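Local coordinates for protein MccF (Escherichia coli, PDB 4IIY) that probably acts as a serine carboxypeptidase-like hydrolase of the S66 family that gives its host self-immunity to the antibiotic microcin C7, at residues 161-166 with 342-348; 300-304 with 335-339. The protein carries 1 engineered substitution. One frame throughout, in Å; residues are numbered along the deposited sequence.

Contact 1 of 2, residues 161-166 with 342-348; sequences ITFYGP and MLTLPLG
Strands 162-164 and 345-347 pair antiparallel at one margin of the six-stranded mixed sheet, where 345-347 is the outermost strand within the chain. Three backbone bonds join them. Leu347 N donates to Thr162 O at 2.9 Å, and the N-H points almost straight at the oxygen (179°). On the other side of the same pair a water bridges Thr162 N, from which it accepts, and Leu347 O, to which it donates. Tyr164 and Leu345 form a hydrogen-bonded pair, each N donating a hydrogen bond to the other's O. Between these bonds lies the non-hydrogen-bonded pair Phe163 and Pro346. The proline has no N-H to offer, and at this position none is needed.

On one face the Phe163 ring meets the proline obliquely, with Phe163 CE1 3.7 Å from Pro346 CB. Ile161 CG2 reaches the same Pro346 CB at 3.9 Å. Thr344, just before the strand, brings CG2 to Phe163 CD1. Helix 178-191 packs on this face.

The sheet belongs to the N-terminal part of the LD-carboxypeptidase fold, and strand 345-347, which comes from the C-terminal part, completes its edge. On the other face Tyr164 CB touches Leu347 CD1 at 4.1 Å. The tyrosine CG lies opposite the backbone N (chi1 -150°), which carries the ring away from strand 345-347. Its OH is hydrogen-bonded to Glu270, a predicted charge-relay residue, and to the backbone N of Ala145, an engineered residue at the predicted nucleophile position.

The extended Met342 side chain runs at about a right angle to that of Tyr164, Met342 CE 3.9 Å from Tyr164 CD2. Met342 SD lies 3.6 Å from Gly165 C. Pro166 CD sits close against Thr344 OG1 at 3.2 Å. Leu343 O is buried here without a polar partner.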
ATOM      1  N   ILE B 161      25.377  -3.301   2.316  1.00  8.52           N
ATOM      2  CA  ILE B 161      24.702  -4.486   1.809  1.00  8.15           C
ATOM      3  C   ILE B 161      24.032  -5.203   2.976  1.00  8.42           C
ATOM      4  O   ILE B 161      24.703  -5.729   3.873  1.00  8.80           O
ATOM      5  CB  ILE B 161      25.678  -5.416   1.072  1.00  8.41           C
ATOM      6  CG1 ILE B 161      26.336  -4.661  -0.095  1.00  9.62           C
ATOM      7  CG2 ILE B 161      24.960  -6.681   0.613  1.00  9.06           C
ATOM      8  CD1 ILE B 161      25.352  -4.006  -1.053  1.00 10.32           C
ATOM      9  N   THR B 162      22.699  -5.149   2.977  1.00  9.29           N
ATOM     10  CA  THR B 162      21.850  -5.813   3.965  1.00  8.68           C
ATOM     11  C   THR B 162      21.227  -7.070   3.341  1.00  9.15           C
ATOM     12  O   THR B 162      21.405  -7.330   2.148  1.00 10.56           O
ATOM     13  CB  THR B 162      20.734  -4.874   4.469  1.00  9.51           C
ATOM     14  OG1 THR B 162      19.827  -4.570   3.399  1.00  9.23           O
ATOM     15  CG2 THR B 162      21.323  -3.593   5.030  1.00 10.02           C
ATOM     16  N   PHE B 163      20.513  -7.855   4.153  1.00  7.74           N
ATOM     17  CA  PHE B 163      20.102  -9.200   3.755  1.00  7.42           C
ATOM     18  C   PHE B 163      18.616  -9.461   3.902  1.00  6.98           C
ATOM     19  O   PHE B 163      18.041  -9.227   4.969  1.00  7.65           O
ATOM     20  CB  PHE B 163      20.888 -10.235   4.565  1.00  7.49           C
ATOM     21  CG  PHE B 163      22.363 -10.193   4.299  1.00  7.44           C
ATOM     22  CD1 PHE B 163      22.939 -11.056   3.387  1.00  8.13           C
ATOM     23  CD2 PHE B 163      23.161  -9.239   4.911  1.00  8.69           C
ATOM     24  CE1 PHE B 163      24.306 -10.982   3.113  1.00  7.49           C
ATOM     25  CE2 PHE B 163      24.522  -9.157   4.635  1.00  9.33           C
ATOM     26  CZ  PHE B 163      25.090 -10.032   3.737  1.00  8.59           C
ATOM     27  N   TYR B 164      18.007  -9.948   2.820  1.00  6.56           N
ATOM     28  CA  TYR B 164      16.643 -10.451   2.857  1.00  6.11           C
ATOM     29  C   TYR B 164      16.748 -11.893   3.315  1.00  5.63           C
ATOM     30  O   TYR B 164      17.287 -12.732   2.594  1.00  8.49           O
ATOM     31  CB  TYR B 164      15.973 -10.380   1.478  1.00  7.32           C
ATOM     32  CG  TYR B 164      14.476 -10.195   1.604  1.00  6.16           C
ATOM     33  CD1 TYR B 164      13.962  -8.965   1.995  1.00  7.24           C
ATOM     34  CD2 TYR B 164      13.581 -11.244   1.390  1.00  6.34           C
ATOM     35  CE1 TYR B 164      12.622  -8.764   2.148  1.00  6.71           C
ATOM     36  CE2 TYR B 164      12.208 -11.054   1.538  1.00  6.93           C
ATOM     37  CZ  TYR B 164      11.744  -9.800   1.922  1.00  6.71           C
ATOM     38  OH  TYR B 164      10.398  -9.542   2.120  1.00  7.06           O
ATOM     39  N   GLY B 165      16.267 -12.194   4.512  1.00  6.21           N
ATOM     40  CA  GLY B 165      16.472 -13.513   5.067  1.00  7.93           C
ATOM     41  C   GLY B 165      15.778 -13.664   6.398  1.00  6.82           C
ATOM     42  O   GLY B 165      14.924 -12.851   6.758  1.00  6.85           O
ATOM     43  N   PRO B 166      16.143 -14.717   7.142  1.00  6.97           N
ATOM     44  CA  PRO B 166      15.424 -15.094   8.360  1.00  7.37           C
ATOM     45  C   PRO B 166      15.212 -13.996   9.392  1.00  7.22           C
ATOM     46  O   PRO B 166      16.113 -13.203   9.686  1.00  9.51           O
ATOM     47  CB  PRO B 166      16.325 -16.172   8.972  1.00 11.49           C
ATOM     48  CG  PRO B 166      16.976 -16.813   7.806  1.00  9.13           C
ATOM     49  CD  PRO B 166      17.090 -15.766   6.722  1.00  7.82           C
ATOM     50  N   MET B 342      13.337 -20.778   3.764  1.00  7.67           N
ATOM     51  CA  MET B 342      13.703 -19.485   3.221  1.00  7.86           C
ATOM     52  C   MET B 342      15.214 -19.399   3.032  1.00  7.81           C
ATOM     53  O   MET B 342      15.972 -19.714   3.950  1.00  8.53           O
ATOM     54  CB  MET B 342      13.249 -18.394   4.187  1.00  9.48           C
ATOM     55  CG  MET B 342      13.432 -17.002   3.638  1.00  8.73           C
ATOM     56  SD  MET B 342      13.282 -15.740   4.919  1.00  9.37           S
ATOM     57  CE  MET B 342      13.221 -14.331   3.812  1.00 10.30           C
ATOM     58  N   LEU B 343      15.638 -18.982   1.845  1.00  7.51           N
ATOM     59  CA  LEU B 343      17.047 -18.742   1.557  1.00  7.13           C
ATOM     60  C   LEU B 343      17.418 -17.317   1.974  1.00  7.47           C
ATOM     61  O   LEU B 343      16.548 -16.452   2.097  1.00  9.74           O
ATOM     62  CB  LEU B 343      17.306 -18.922   0.060  1.00  8.56           C
ATOM     63  CG  LEU B 343      16.873 -20.282  -0.504  1.00  7.87           C
ATOM     64  CD1 LEU B 343      16.947 -20.295  -2.026  1.00 10.49           C
ATOM     65  CD2 LEU B 343      17.712 -21.411   0.081  1.00 10.87           C
ATOM     66  N   THR B 344      18.706 -17.077   2.185  1.00  7.63           N
ATOM     67  CA  THR B 344      19.234 -15.762   2.542  1.00  7.92           C
ATOM     68  C   THR B 344      19.807 -15.086   1.292  1.00  8.24           C
ATOM     69  O   THR B 344      20.601 -15.706   0.564  1.00  8.63           O
ATOM     70  CB  THR B 344      20.308 -15.899   3.637  1.00  7.15           C
ATOM     71  OG1 THR B 344      19.687 -16.314   4.859  1.00  8.09           O
ATOM     72  CG2 THR B 344      21.016 -14.576   3.873  1.00  8.73           C
ATOM     73  N   LEU B 345      19.424 -13.828   1.050  1.00  7.94           N
ATOM     74  CA  LEU B 345      19.795 -13.102  -0.168  1.00  8.24           C
ATOM     75  C   LEU B 345      20.369 -11.719   0.150  1.00  7.24           C
ATOM     76  O   LEU B 345      19.681 -10.875   0.729  1.00  7.91           O
ATOM     77  CB  LEU B 345      18.551 -12.916  -1.038  1.00  9.06           C
ATOM     78  CG  LEU B 345      18.727 -12.152  -2.348  1.00 10.37           C
ATOM     79  CD1 LEU B 345      19.521 -12.973  -3.347  1.00 14.43           C
ATOM     80  CD2 LEU B 345      17.369 -11.774  -2.931  1.00 11.22           C
ATOM     81  N   PRO B 346      21.625 -11.457  -0.235  1.00  7.52           N
ATOM     82  CA  PRO B 346      22.124 -10.084  -0.093  1.00  8.36           C
ATOM     83  C   PRO B 346      21.423  -9.177  -1.105  1.00  7.42           C
ATOM     84  O   PRO B 346      21.228  -9.571  -2.262  1.00  9.42           O
ATOM     85  CB  PRO B 346      23.615 -10.217  -0.425  1.00  8.25           C
ATOM     86  CG  PRO B 346      23.685 -11.392  -1.360  1.00 10.20           C
ATOM     87  CD  PRO B 346      22.612 -12.351  -0.868  1.00  8.15           C
ATOM     88  N   LEU B 347      21.034  -7.985  -0.674  1.00  8.77           N
ATOM     89  CA  LEU B 347      20.418  -6.996  -1.552  1.00  8.83           C
ATOM     90  C   LEU B 347      21.409  -5.900  -1.935  1.00  8.24           C
ATOM     91  O   LEU B 347      22.162  -5.415  -1.090  1.00  8.52           O
ATOM     92  CB  LEU B 347      19.221  -6.352  -0.859  1.00  9.85           C
ATOM     93  CG  LEU B 347      18.084  -7.290  -0.455  1.00 12.82           C
ATOM     94  CD1 LEU B 347      17.096  -6.561   0.434  1.00 14.96           C
ATOM     95  CD2 LEU B 347      17.396  -7.829  -1.682  1.00 15.32           C
ATOM     96  N   GLY B 348      21.396  -5.510  -3.208  1.00  8.18           N
ATOM     97  CA  GLY B 348      22.240  -4.424  -3.678  1.00  9.83           C
ATOM     98  C   GLY B 348      23.551  -4.853  -4.303  1.00  9.17           C
ATOM     99  O   GLY B 348      24.405  -4.010  -4.586  1.00  9.97           O
TER
HETATM  100  O   HOH W   1      21.114  -3.774   0.899  1.00 12.95           O

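Contact 2 of 2, residues 300-304 with 335-339; sequences LGKHE and DCSHT. With 1EI (5'-O-(L-alpha-glutamylsulfamoyl)inosine), chain K; EDO (1,2-ethanediol), chain L.
Segment 300-304 runs from the end of strand 297-301 into a loop, and its backbone comes closest to the loop 335-339 at Gly301 with Ser337, 5.3 Å between CA atoms. Ser337 OG donates to Lys302 O at 2.8 Å, in the carbonyl plane and on a lone pair. The same OG accepts a long but nearly straight bond from Thr339 N at 3.3 Å, which makes an ST turn. A water extends the join, bound to Lys302 O, Glu304 N and His338 N.

Lys302 lays CB against Thr339, then bends at its last torsion (chi4 65°) to bring NZ to Asp335. Lys302 NZ to Asp335 OD1, 2.7 Å, is a salt bridge, and the amine comes from above the carboxylate plane. Asn227 binds both NZ and Asp335 OD2.

The two loops follow neighbouring parallel strands of the eight-stranded sheet, and at their far end they line the ligand pocket. Glu304 extends its carboxylate to the ribose of the bound inosine compound: OE1 takes O3' at 2.7 Å and OE2 takes O2' at 2.9 Å. Ser272 also binds OE1. His338 CB packs 3.3 Å from Glu304 OE1, with ring and carboxylate planes 42° apart. His338 NE2 accepts from the ligand amine N at 3.1 Å, while ND1 is bonded to Glu270, its predicted charge-relay partner.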
ATOM      1  N   LEU B 300      10.341 -13.269  -8.742  1.00  7.90           N
ATOM      2  CA  LEU B 300       9.168 -13.311  -7.878  1.00  6.67           C
ATOM      3  C   LEU B 300       9.411 -14.360  -6.803  1.00  7.72           C
ATOM      4  O   LEU B 300       9.592 -15.551  -7.115  1.00  8.80           O
ATOM      5  CB  LEU B 300       7.912 -13.701  -8.660  1.00  8.59           C
ATOM      6  CG  LEU B 300       7.515 -12.836  -9.856  1.00  8.29           C
ATOM      7  CD1 LEU B 300       6.284 -13.427 -10.528  1.00 10.27           C
ATOM      8  CD2 LEU B 300       7.255 -11.388  -9.441  1.00  9.34           C
ATOM      9  N   GLY B 301       9.435 -13.948  -5.539  1.00  7.41           N
ATOM     10  CA  GLY B 301       9.462 -14.924  -4.463  1.00  7.72           C
ATOM     11  C   GLY B 301       8.143 -15.684  -4.417  1.00  8.01           C
ATOM     12  O   GLY B 301       7.093 -15.151  -4.800  1.00  8.25           O
ATOM     13  N   LYS B 302       8.164 -16.931  -3.952  1.00  7.28           N
ATOM     14  CA  LYS B 302       6.902 -17.655  -3.799  1.00  8.16           C
ATOM     15  C   LYS B 302       5.965 -16.849  -2.901  1.00  7.50           C
ATOM     16  O   LYS B 302       6.366 -16.373  -1.841  1.00  8.52           O
ATOM     17  CB  LYS B 302       7.115 -19.041  -3.184  1.00  8.96           C
ATOM     18  CG  LYS B 302       7.848 -20.041  -4.072  1.00  7.98           C
ATOM     19  CD  LYS B 302       7.740 -21.446  -3.472  1.00  8.95           C
ATOM     20  CE  LYS B 302       8.246 -22.520  -4.416  1.00  8.84           C
ATOM     21  NZ  LYS B 302       9.702 -22.381  -4.687  1.00  8.50           N
ATOM     22  N   HIS B 303       4.704 -16.749  -3.302  1.00  7.71           N
ATOM     23  CA  HIS B 303       3.708 -15.962  -2.585  1.00  6.58           C
ATOM     24  C   HIS B 303       2.953 -16.839  -1.593  1.00  7.17           C
ATOM     25  O   HIS B 303       2.220 -17.746  -2.001  1.00 11.90           O
ATOM     26  CB  HIS B 303       2.708 -15.372  -3.592  1.00  8.05           C
ATOM     27  CG  HIS B 303       1.822 -14.303  -3.025  1.00  7.29           C
ATOM     28  ND1 HIS B 303       1.787 -13.029  -3.547  1.00  6.86           N
ATOM     29  CD2 HIS B 303       0.924 -14.315  -2.005  1.00  7.41           C
ATOM     30  CE1 HIS B 303       0.926 -12.292  -2.861  1.00  7.83           C
ATOM     31  NE2 HIS B 303       0.384 -13.050  -1.921  1.00  7.80           N
ATOM     32  N   GLU B 304       3.094 -16.576  -0.298  1.00  7.49           N
ATOM     33  CA  GLU B 304       2.428 -17.359   0.745  1.00  8.04           C
ATOM     34  C   GLU B 304       0.905 -17.229   0.653  1.00  7.30           C
ATOM     35  O   GLU B 304       0.367 -16.130   0.782  1.00  7.85           O
ATOM     36  CB  GLU B 304       2.901 -16.864   2.112  1.00  7.74           C
ATOM     37  CG  GLU B 304       2.202 -17.495   3.314  1.00  9.10           C
ATOM     38  CD  GLU B 304       2.607 -16.854   4.636  1.00 10.50           C
ATOM     39  OE1 GLU B 304       2.840 -15.629   4.688  1.00  9.73           O
ATOM     40  OE2 GLU B 304       2.715 -17.596   5.640  1.00 15.98           O
ATOM     41  N   ASP B 335      12.765 -19.164  -3.578  1.00  7.26           N
ATOM     42  CA  ASP B 335      12.485 -19.486  -2.181  1.00  6.23           C
ATOM     43  C   ASP B 335      13.123 -18.476  -1.235  1.00  7.67           C
ATOM     44  O   ASP B 335      13.939 -18.821  -0.377  1.00  8.13           O
ATOM     45  CB  ASP B 335      12.956 -20.903  -1.859  1.00  8.41           C
ATOM     46  CG  ASP B 335      12.195 -21.947  -2.645  1.00  7.90           C
ATOM     47  OD1 ASP B 335      11.017 -22.202  -2.306  1.00  8.38           O
ATOM     48  OD2 ASP B 335      12.762 -22.491  -3.624  1.00  9.06           O
ATOM     49  N   CYS B 336      12.731 -17.219  -1.392  1.00  7.04           N
ATOM     50  CA  CYS B 336      13.193 -16.160  -0.506  1.00  7.20           C
ATOM     51  C   CYS B 336      11.999 -15.250  -0.285  1.00  8.11           C
ATOM     52  O   CYS B 336      11.817 -14.248  -0.992  1.00 10.25           O
ATOM     53  CB  CYS B 336      14.392 -15.427  -1.121  1.00  8.13           C
ATOM     54  SG  CYS B 336      15.177 -14.224  -0.036  1.00  8.87           S
ATOM     55  N   SER B 337      11.155 -15.633   0.664  1.00  7.54           N
ATOM     56  CA  SER B 337       9.846 -15.018   0.812  1.00  7.14           C
ATOM     57  C   SER B 337       9.260 -15.454   2.143  1.00  6.93           C
ATOM     58  O   SER B 337      10.007 -15.812   3.053  1.00  7.77           O
ATOM     59  CB  SER B 337       8.938 -15.436  -0.345  1.00  9.11           C
ATOM     60  OG  SER B 337       8.626 -16.814  -0.263  1.00  8.27           O
ATOM     61  N   HIS B 338       7.932 -15.417   2.261  1.00  6.88           N
ATOM     62  CA  HIS B 338       7.260 -15.863   3.475  1.00  7.28           C
ATOM     63  C   HIS B 338       7.054 -17.385   3.523  1.00  8.12           C
ATOM     64  O   HIS B 338       6.599 -17.911   4.545  1.00  8.32           O
ATOM     65  CB  HIS B 338       5.891 -15.199   3.608  1.00  7.99           C
ATOM     66  CG  HIS B 338       5.925 -13.747   3.979  1.00  7.58           C
ATOM     67  ND1 HIS B 338       6.483 -12.765   3.185  1.00  7.27           N
ATOM     68  CD2 HIS B 338       5.401 -13.109   5.050  1.00  8.41           C
ATOM     69  CE1 HIS B 338       6.313 -11.585   3.766  1.00  8.21           C
ATOM     70  NE2 HIS B 338       5.659 -11.768   4.897  1.00  9.08           N
ATOM     71  N   THR B 339       7.340 -18.098   2.435  1.00  6.85           N
ATOM     72  CA  THR B 339       7.201 -19.557   2.460  1.00  7.10           C
ATOM     73  C   THR B 339       8.399 -20.204   3.171  1.00  7.50           C
ATOM     74  O   THR B 339       9.438 -19.574   3.351  1.00  7.76           O
ATOM     75  CB  THR B 339       7.032 -20.130   1.044  1.00  7.06           C
ATOM     76  OG1 THR B 339       8.184 -19.802   0.253  1.00  8.26           O
ATOM     77  CG2 THR B 339       5.797 -19.539   0.368  1.00  9.75           C
TER
HETATM   78  O6  1EI K 401      -0.944 -16.476  14.043  0.61 21.67           O
HETATM   79  C6  1EI K 401      -0.250 -16.842  13.069  0.97 14.41           C
HETATM   80  N1  1EI K 401      -0.428 -18.049  12.494  0.80 17.38           N
HETATM   81  C2  1EI K 401       0.313 -18.457  11.450  0.82 16.17           C
HETATM   82  N3  1EI K 401       1.284 -17.709  10.900  0.86 14.71           N
HETATM   83  C5  1EI K 401       0.796 -15.960  12.521  1.00 15.41           C
HETATM   84  C4  1EI K 401       1.557 -16.481  11.389  1.00 14.27           C
HETATM   85  N7  1EI K 401       1.289 -14.734  12.788  0.90 16.92           N
HETATM   86  C8  1EI K 401       2.281 -14.487  11.899  0.88 17.65           C
HETATM   87  N9  1EI K 401       2.430 -15.532  11.071  0.81 13.46           N
HETATM   88  C1' 1EI K 401       3.396 -15.639   9.965  0.93 12.67           C
HETATM   89  O4' 1EI K 401       4.593 -14.924  10.234  0.83 13.49           O
HETATM   90  C2' 1EI K 401       2.793 -14.988   8.738  0.95 19.21           C
HETATM   91  O2' 1EI K 401       2.079 -15.958   7.971  0.83 20.59           O
HETATM   92  C3' 1EI K 401       4.001 -14.459   7.998  0.73 19.72           C
HETATM   93  O3' 1EI K 401       4.315 -15.328   6.914  0.59 15.04           O
HETATM   94  C4' 1EI K 401       5.148 -14.499   8.992  0.94 17.18           C
HETATM   95  C5' 1EI K 401       5.827 -13.143   9.134  0.93 14.79           C
HETATM   96  O5' 1EI K 401       4.914 -12.168   9.646  0.89 12.04           O
HETATM   97  SBF 1EI K 401       5.276 -10.683   9.505  0.79 10.74           S
HETATM   98  OAE 1EI K 401       4.708  -9.962  10.623  0.69 11.88           O
HETATM   99  OAF 1EI K 401       6.713 -10.618   9.490  0.98 11.32           O
HETATM  100  NAQ 1EI K 401       4.696 -10.222   8.146  0.98 13.46           N
HETATM  101  C   1EI K 401       4.890  -9.027   7.548  0.69 10.93           C
HETATM  102  O   1EI K 401       5.568  -8.090   7.955  0.98 10.43           O
HETATM  103  CA  1EI K 401       4.226  -8.846   6.213  0.70 14.51           C
HETATM  104  N   1EI K 401       3.387  -9.988   5.895  0.72 18.14           N
HETATM  105  CB  1EI K 401       3.429  -7.546   6.205  0.78 20.14           C
HETATM  106  CG  1EI K 401       3.511  -6.859   4.845  0.82 22.64           C
HETATM  107  CD  1EI K 401       2.542  -7.491   3.871  1.00 18.99           C
HETATM  108  OE1 1EI K 401       2.095  -8.630   4.116  0.48 23.66           O
HETATM  109  OE2 1EI K 401       2.228  -6.843   2.857  0.75 20.05           O
HETATM  110  C1  EDO L 402       5.433 -12.328  -5.504  1.00 10.07           C
HETATM  111  O1  EDO L 402       5.314 -13.073  -4.279  1.00  7.65           O
HETATM  112  C2  EDO L 402       4.223 -12.524  -6.406  1.00 13.35           C
HETATM  113  O2  EDO L 402       3.071 -11.911  -5.808  1.00 11.76           O
HETATM  114  O   HOH W   2       5.583 -15.068   0.377  1.00  7.93           O
HETATM  115  O   HOH W   3       4.626 -19.894   5.108  1.00 10.44           O

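Contact 1 and contact 2 have centres 13 Å apart and meet directly. Leu343 N probably donates to Asp335 O, 2.8 Å away. Cys336 SG packs on Tyr164 CD2 at 3.7 Å, and Met342 CE lies 3.6 Å from Ser337 O. In sequence, both segments of contact 2 fall between the two segments of contact 1. The two contacts converge on Glu270, which bonds to Tyr164 from contact 1 and to His338 from contact 2. The His338 side chain is about 3 Å from that of Ala145 at the nearest atoms. Contact 2 binds the glutamylsulfamoyl inosine itself, whereas the nearest side-chain atom of Tyr164 is about 7 Å from the ligand.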